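Local coordinates for protein type VI secretion system component (Escherichia coli O6, PDB 2P5Z) that is a component of the type VI secretion system and probably forms part of its puncturing tip, resembling the phage T4 tail proteins gp27 and gp5, at residues A[344-349]-A[363-368]; A[207-212]-A[324-329]. All coordinates share one frame; numbering follows the deposited sequence.

Interaction 1 (A[344-349]-A[363-368]); sequences LITGVT and TAIPYS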
# COMPACT_ATOMS: atom_id res chain seq x y z
N LEU A 344 27.74 12.31 -6.10
CA LEU A 344 27.59 11.01 -6.75
C LEU A 344 26.17 10.91 -7.22
O LEU A 344 25.25 11.01 -6.42
CB LEU A 344 27.91 9.88 -5.78
CG LEU A 344 27.92 8.40 -6.20
CD1 LEU A 344 26.57 7.71 -5.99
CD2 LEU A 344 28.45 8.17 -7.63
N ILE A 345 26.00 10.69 -8.52
CA ILE A 345 24.68 10.57 -9.10
C ILE A 345 24.09 9.22 -8.76
O ILE A 345 24.66 8.19 -9.11
CB ILE A 345 24.73 10.67 -10.64
CG1 ILE A 345 25.52 11.91 -11.09
CG2 ILE A 345 23.31 10.60 -11.23
CD1 ILE A 345 24.90 13.26 -10.70
N THR A 346 22.95 9.25 -8.08
CA THR A 346 22.23 8.05 -7.72
C THR A 346 21.08 7.75 -8.67
O THR A 346 20.64 6.61 -8.75
CB THR A 346 21.65 8.12 -6.30
OG1 THR A 346 20.69 9.19 -6.22
CG2 THR A 346 22.76 8.37 -5.29
N GLY A 347 20.59 8.76 -9.38
CA GLY A 347 19.42 8.57 -10.23
C GLY A 347 19.24 9.68 -11.25
O GLY A 347 19.68 10.80 -11.01
N VAL A 348 18.66 9.36 -12.41
CA VAL A 348 18.25 10.36 -13.40
C VAL A 348 16.86 10.06 -13.98
O VAL A 348 16.49 8.91 -14.18
CB VAL A 348 19.25 10.53 -14.58
CG1 VAL A 348 20.64 10.95 -14.11
CG2 VAL A 348 19.36 9.26 -15.40
N THR A 349 16.07 11.10 -14.22
CA THR A 349 14.86 10.99 -15.04
C THR A 349 15.17 11.72 -16.35
O THR A 349 15.92 12.68 -16.36
CB THR A 349 13.63 11.53 -14.31
OG1 THR A 349 13.47 10.78 -13.10
CG2 THR A 349 12.35 11.36 -15.12
N THR A 363 18.97 12.91 -9.20
CA THR A 363 19.12 12.90 -7.73
C THR A 363 20.57 12.52 -7.48
O THR A 363 21.21 11.96 -8.36
CB THR A 363 18.16 11.92 -7.01
OG1 THR A 363 18.41 10.59 -7.46
CG2 THR A 363 16.71 12.26 -7.30
N ALA A 364 21.08 12.84 -6.29
CA ALA A 364 22.49 12.64 -6.00
C ALA A 364 22.78 12.67 -4.50
O ALA A 364 21.93 13.06 -3.68
CB ALA A 364 23.34 13.69 -6.71
N ILE A 365 23.99 12.26 -4.12
CA ILE A 365 24.41 12.34 -2.72
C ILE A 365 25.82 12.94 -2.75
O ILE A 365 26.51 12.80 -3.76
CB ILE A 365 24.39 10.94 -1.94
CG1 ILE A 365 25.39 9.93 -2.53
CG2 ILE A 365 22.96 10.36 -1.83
CD1 ILE A 365 25.76 8.82 -1.59
N PRO A 366 26.23 13.63 -1.67
CA PRO A 366 27.58 14.18 -1.63
C PRO A 366 28.64 13.10 -1.66
O PRO A 366 28.39 12.00 -1.18
CB PRO A 366 27.65 14.85 -0.25
CG PRO A 366 26.25 15.04 0.18
CD PRO A 366 25.46 13.95 -0.45
N TYR A 367 29.80 13.41 -2.24
CA TYR A 367 30.98 12.59 -2.04
C TYR A 367 31.41 12.76 -0.58
O TYR A 367 31.29 13.84 0.00
CB TYR A 367 32.11 13.02 -2.96
CG TYR A 367 33.21 12.00 -3.10
CD1 TYR A 367 33.12 11.00 -4.06
CD2 TYR A 367 34.35 12.03 -2.28
CE1 TYR A 367 34.11 10.04 -4.20
CE2 TYR A 367 35.36 11.07 -2.42
CZ TYR A 367 35.23 10.07 -3.39
OH TYR A 367 36.19 9.10 -3.57
N SER A 368 31.89 11.67 0.02
CA SER A 368 32.39 11.69 1.38
C SER A 368 33.40 10.58 1.49
O SER A 368 33.37 9.64 0.70
CB SER A 368 31.26 11.47 2.38
OG SER A 368 31.70 11.67 3.72
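Leu344 and Ile365 form a hydrogen-bonded antiparallel pair, in which both backbone groups of Leu344 are used. Leu344 N donates to Ile365 O at 2.7 Å, and the bond is nearly straight at 169°. Ile365 N returns a bond to Leu344 O over 2.9 Å. Leu344 CB touches Ile365 CG1, on the face of the sheet shared by the two side chains. Ile345 and Ala364 come next, as a non-hydrogen-bonded pair. Here the Ala364 methyl group neighbours Leu344 O, and the backbone N and O of Ile345 are taken up by segment 324-329 across the other edge of the strand.

The regular pattern then breaks. Thr363 O receives Thr346 N at 3.2 Å and, more weakly, Gly347 N at 3.4 Å. The first donor sits above the carbonyl plane, 38° out of it. Thr363 N is satisfied by Gly347 O at 2.9 Å. The two threonine side chains cross at about a right angle. With chi1 near +60° in both, each hydroxyl is tucked between its own backbone N and carbonyl carbon. There Thr346 OG1 and Thr363 OG1 share a hydrogen bond of 2.9 Å. The Thr346 methyl CG2 packs instead on Ile365 CG2 at 4.0 Å. Two residues facing one, with both N-H groups directed at Thr363 O, make this a classic beta bulge in the hairpin of strands 343-353 and 359-366.

Interaction 2 (A[207-212]-A[324-329]); sequences GYERGL and PGLEIK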
# COMPACT_ATOMS: atom_id res chain seq x y z
N GLY A 207 33.98 2.32 -6.64
CA GLY A 207 33.17 1.92 -7.77
C GLY A 207 32.63 3.08 -8.57
O GLY A 207 32.09 2.89 -9.67
N TYR A 208 32.78 4.28 -8.01
CA TYR A 208 32.28 5.50 -8.62
C TYR A 208 33.12 5.83 -9.84
O TYR A 208 34.32 5.58 -9.86
CB TYR A 208 32.39 6.68 -7.64
CG TYR A 208 31.63 6.58 -6.33
CD1 TYR A 208 30.67 5.60 -6.10
CD2 TYR A 208 31.85 7.52 -5.33
CE1 TYR A 208 29.98 5.54 -4.89
CE2 TYR A 208 31.16 7.48 -4.12
CZ TYR A 208 30.23 6.50 -3.90
OH TYR A 208 29.55 6.46 -2.70
N GLU A 209 32.49 6.39 -10.86
CA GLU A 209 33.23 6.78 -12.03
C GLU A 209 33.57 8.27 -12.00
O GLU A 209 32.69 9.13 -11.87
CB GLU A 209 32.47 6.41 -13.30
CG GLU A 209 33.30 6.55 -14.55
CD GLU A 209 32.55 6.15 -15.78
OE1 GLU A 209 32.84 6.72 -16.86
OE2 GLU A 209 31.65 5.28 -15.67
N ARG A 210 34.86 8.57 -12.10
CA ARG A 210 35.37 9.94 -12.06
C ARG A 210 35.92 10.33 -13.44
O ARG A 210 36.46 9.49 -14.15
CB ARG A 210 36.46 10.03 -10.98
CG ARG A 210 35.92 10.02 -9.56
CD ARG A 210 36.93 9.43 -8.60
NE ARG A 210 36.82 10.03 -7.27
CZ ARG A 210 37.63 10.97 -6.79
NH1 ARG A 210 38.65 11.42 -7.52
NH2 ARG A 210 37.45 11.45 -5.57
N GLY A 211 35.75 11.59 -13.84
CA GLY A 211 35.05 12.61 -13.06
C GLY A 211 34.76 13.82 -13.91
O GLY A 211 35.64 14.65 -14.13
N LEU A 212 33.52 13.92 -14.38
CA LEU A 212 33.05 15.07 -15.16
C LEU A 212 33.03 16.33 -14.32
O LEU A 212 32.87 16.29 -13.09
CB LEU A 212 31.64 14.82 -15.68
CG LEU A 212 31.39 13.70 -16.68
CD1 LEU A 212 30.06 13.94 -17.36
CD2 LEU A 212 32.51 13.64 -17.71
N PRO A 324 23.74 7.54 -13.52
CA PRO A 324 23.98 6.94 -12.22
C PRO A 324 25.33 6.20 -12.14
O PRO A 324 25.68 5.43 -13.05
CB PRO A 324 22.84 5.94 -12.09
CG PRO A 324 21.76 6.50 -12.91
CD PRO A 324 22.47 7.06 -14.10
N GLY A 325 26.06 6.45 -11.07
CA GLY A 325 27.38 5.87 -10.90
C GLY A 325 28.48 6.88 -11.08
O GLY A 325 29.58 6.72 -10.54
N LEU A 326 28.20 7.93 -11.85
CA LEU A 326 29.18 8.99 -12.09
C LEU A 326 29.36 9.91 -10.89
O LEU A 326 28.38 10.35 -10.30
CB LEU A 326 28.78 9.84 -13.29
CG LEU A 326 29.48 9.55 -14.62
CD1 LEU A 326 29.02 8.23 -15.22
CD2 LEU A 326 29.21 10.69 -15.58
N GLU A 327 30.61 10.17 -10.53
CA GLU A 327 30.93 11.25 -9.61
C GLU A 327 31.23 12.49 -10.43
O GLU A 327 32.16 12.49 -11.24
CB GLU A 327 32.15 10.91 -8.75
CG GLU A 327 32.42 11.91 -7.61
CD GLU A 327 33.68 12.78 -7.80
OE1 GLU A 327 34.45 12.92 -6.82
OE2 GLU A 327 33.91 13.33 -8.91
N ILE A 328 30.43 13.53 -10.27
CA ILE A 328 30.70 14.77 -10.98
C ILE A 328 30.93 15.94 -10.04
O ILE A 328 30.61 15.86 -8.85
CB ILE A 328 29.56 15.13 -11.95
CG1 ILE A 328 28.34 15.62 -11.17
CG2 ILE A 328 29.23 13.94 -12.85
CD1 ILE A 328 27.46 16.56 -11.92
N LYS A 329 31.52 17.01 -10.56
CA LYS A 329 31.60 18.27 -9.82
C LYS A 329 31.08 19.42 -10.66
O LYS A 329 30.91 19.28 -11.87
CB LYS A 329 33.01 18.54 -9.29
CG LYS A 329 34.13 17.83 -10.04
CD LYS A 329 35.24 17.35 -9.11
CE LYS A 329 35.85 18.48 -8.27
NZ LYS A 329 35.26 18.62 -6.90
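Glu209 and Leu326 form a parallel bridge, part of a short, weakly bonded pairing between strand 209-214 and strand 326-330 within the region related to the phage tail baseplate hub. Three backbone hydrogen bonds hold the two segments together. Glu209 N donates to Gly325 O in an almost straight bond of 2.9 Å. Glu209 O in turn accepts Glu327 N at 2.7 Å, so Glu209 bonds on both sides of its opposite residue, as parallel pairing requires. Further on, Lys329 N reaches Leu212 O at 3.0 Å. The peptide bond before Gly211 is cis, and Gly211 CA turns a C-H toward Glu327 O at 3.4 Å.

The apolar contacts gather on the face that carries Leu326, Leu212 and Ile328. Leu212 CD1 meets Leu326 CD2 at 3.8 Å, and Leu212 CB rests on Ile328 CG2. The Glu209 side chain runs alongside Leu326, pointing the same way, with its carboxylate near Leu326 CD1.

Charge is paired on the face of Arg210 and Glu327. Tyr367 also packs on both of these side chains. Glu327 has CG anti to its backbone N (chi1 -171°) and bends at chi2, which brings the carboxylate across the arginine. The guanidinium and carboxylate planes are 40° apart. Glu327 OE1 lies over one guanidinium face, 3.6 Å from Arg210 NH2, in a salt bridge with no N-H pointing at the oxygen.

Overall arrangement
The two contacts lie side by side along neighbouring strands of the same sheet, with their centres about 9 Å apart. Strand 343-353 is the neighbour of both 359-366 and 326-330, so it links interaction 1 to interaction 2. Two probable backbone hydrogen bonds make the join: Ile345 O to Gly325 N and Ile345 N to Leu326 O, each 3.0 Å. Strand 209-214 then extends the series in parallel beyond 326-330. The Leu344 side chain also packs on the backbone of Leu326, with Leu344 CD2 3.4 Å from Leu326 O. Side chains meet too. Tyr367 OH lies 3.3 Å from Arg210 NH2. Tyr208 of interaction 2 packs on Leu344, while its hydroxyl bonds to Tyr373 N. Tyr373 also touches Thr346 of interaction 1.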